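Side-chain contact in geranyl diphosphate synthase small subunit (Antirrhinum majus, PDB 3QKC), which probably serves as the non-catalytic partner of a heteromeric prenyltransferase that makes geranyl diphosphate, the C10 precursor of monoterpenes: residues A[213-216]-A[217-221]. Numbering follows the deposited sequence.
Sequences GTVQ and GLLGK
Val215 holds CG1 trans to its backbone N (chi1 166°), and Leu219, one turn later, with chi1 at -96°, off the usual staggered positions, and chi2 at 54°, sets its CD1 3.9 Å from Val215 CG1. The two side chains run side by side in the same direction, and Leu219 CD1 also lies 3.5 Å from Val215 O, the oxygen that accepts the Leu219 N-H in a nearly straight bond of 3.0 Å. Leu218 leans back on the preceding turn with CG 3.4 Å from Thr214 O. These are i to i+4 contacts of an alpha-helix; the backbone bonds joining 213-216 to 217-221 run from Gly217 N to Gly213 O (2.8 Å) through to a longer, more bent one from Gly220 N to Gln216 O (3.2 Å). Lys221 N follows with an i to i+3 bond to Leu218 O. Thr214 OG1 is hydrogen-bonded to Leu210 O one turn earlier. This last part of helix 199-219 packs Val215 on Leu233 and both leucines on Ile230 of helix 227-241, while Thr214 and Leu218 also meet Lys177 and Cys176 of helix 169-195 in this all-helical prenyltransferase fold.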
ATOM      1  N   GLY A 213     -17.106   9.101 -11.384  1.00 37.55           N
ATOM      2  CA  GLY A 213     -16.966   8.109 -10.325  1.00 36.29           C
ATOM      3  C   GLY A 213     -18.027   8.253  -9.261  1.00 37.41           C
ATOM      4  O   GLY A 213     -18.605   7.253  -8.796  1.00 37.13           O
ATOM      5  N   THR A 214     -18.302   9.503  -8.870  1.00 38.59           N
ATOM      6  CA  THR A 214     -19.418   9.777  -7.975  1.00 39.73           C
ATOM      7  C   THR A 214     -20.747   9.287  -8.581  1.00 41.24           C
ATOM      8  O   THR A 214     -21.552   8.651  -7.891  1.00 41.48           O
ATOM      9  CB  THR A 214     -19.500  11.265  -7.597  1.00 40.83           C
ATOM     10  OG1 THR A 214     -18.263  11.673  -6.991  1.00 36.31           O
ATOM     11  CG2 THR A 214     -20.655  11.517  -6.626  1.00 38.26           C
ATOM     12  N   VAL A 215     -20.972   9.568  -9.862  1.00 42.89           N
ATOM     13  CA  VAL A 215     -22.163   9.044 -10.557  1.00 45.14           C
ATOM     14  C   VAL A 215     -22.209   7.505 -10.525  1.00 45.20           C
ATOM     15  O   VAL A 215     -23.229   6.927 -10.181  1.00 45.58           O
ATOM     16  CB  VAL A 215     -22.282   9.591 -11.995  1.00 46.00           C
ATOM     17  CG1 VAL A 215     -23.319   8.793 -12.824  1.00 46.34           C
ATOM     18  CG2 VAL A 215     -22.632  11.080 -11.959  1.00 47.08           C
ATOM     19  N   GLN A 216     -21.085   6.860 -10.829  1.00 45.38           N
ATOM     20  CA  GLN A 216     -20.998   5.398 -10.794  1.00 46.24           C
ATOM     21  C   GLN A 216     -21.306   4.858  -9.388  1.00 47.07           C
ATOM     22  O   GLN A 216     -22.063   3.882  -9.228  1.00 48.03           O
ATOM     23  CB  GLN A 216     -19.621   4.941 -11.289  1.00 46.02           C
ATOM     24  CG  GLN A 216     -19.639   3.661 -12.130  1.00 48.71           C
ATOM     25  CD  GLN A 216     -20.157   3.864 -13.563  1.00 46.83           C
ATOM     26  OE1 GLN A 216     -21.034   4.698 -13.828  1.00 50.52           O
ATOM     27  NE2 GLN A 216     -19.606   3.092 -14.491  1.00 49.24           N
ATOM     28  N   GLY A 217     -20.753   5.513  -8.370  1.00 46.65           N
ATOM     29  CA  GLY A 217     -21.122   5.238  -6.990  1.00 47.61           C
ATOM     30  C   GLY A 217     -22.607   5.337  -6.709  1.00 50.28           C
ATOM     31  O   GLY A 217     -23.193   4.415  -6.131  1.00 51.07           O
ATOM     32  N   LEU A 218     -23.214   6.455  -7.104  1.00 52.01           N
ATOM     33  CA  LEU A 218     -24.630   6.717  -6.841  1.00 54.70           C
ATOM     34  C   LEU A 218     -25.571   5.703  -7.491  1.00 56.77           C
ATOM     35  O   LEU A 218     -26.560   5.273  -6.876  1.00 57.44           O
ATOM     36  CB  LEU A 218     -25.015   8.132  -7.281  1.00 55.49           C
ATOM     37  CG  LEU A 218     -24.553   9.304  -6.409  1.00 56.18           C
ATOM     38  CD1 LEU A 218     -24.837  10.631  -7.100  1.00 57.01           C
ATOM     39  CD2 LEU A 218     -25.191   9.261  -5.023  1.00 57.03           C
ATOM     40  N   LEU A 219     -25.260   5.335  -8.735  1.00 57.89           N
ATOM     41  CA  LEU A 219     -25.993   4.292  -9.450  1.00 60.18           C
ATOM     42  C   LEU A 219     -25.956   2.977  -8.688  1.00 61.17           C
ATOM     43  O   LEU A 219     -26.956   2.271  -8.630  1.00 62.55           O
ATOM     44  CB  LEU A 219     -25.419   4.098 -10.854  1.00 59.71           C
ATOM     45  CG  LEU A 219     -26.076   4.809 -12.038  1.00 61.26           C
ATOM     46  CD1 LEU A 219     -26.200   6.313 -11.839  1.00 61.48           C
ATOM     47  CD2 LEU A 219     -25.287   4.496 -13.303  1.00 59.95           C
ATOM     48  N   GLY A 220     -24.802   2.674  -8.093  1.00 61.11           N
ATOM     49  CA  GLY A 220     -24.603   1.464  -7.289  1.00 62.54           C
ATOM     50  C   GLY A 220     -25.371   1.427  -5.973  1.00 65.55           C
ATOM     51  O   GLY A 220     -25.345   0.415  -5.261  1.00 65.50           O
ATOM     52  N   LYS A 221     -26.024   2.543  -5.641  1.00 68.44           N
ATOM     53  CA  LYS A 221     -26.997   2.617  -4.553  1.00 71.65           C
ATOM     54  C   LYS A 221     -28.398   2.369  -5.097  1.00 74.83           C
ATOM     55  O   LYS A 221     -29.203   1.664  -4.480  1.00 76.48           O
ATOM     56  CB  LYS A 221     -26.929   3.983  -3.855  1.00 72.27           C
ATOM     57  CG  LYS A 221     -26.301   3.964  -2.456  1.00 72.09           C
ATOM     58  CD  LYS A 221     -24.820   3.577  -2.459  1.00 69.79           C
ATOM     59  CE  LYS A 221     -24.327   3.372  -1.038  1.00 69.85           C
ATOM     60  NZ  LYS A 221     -22.874   3.083  -0.975  1.00 67.86           N
TER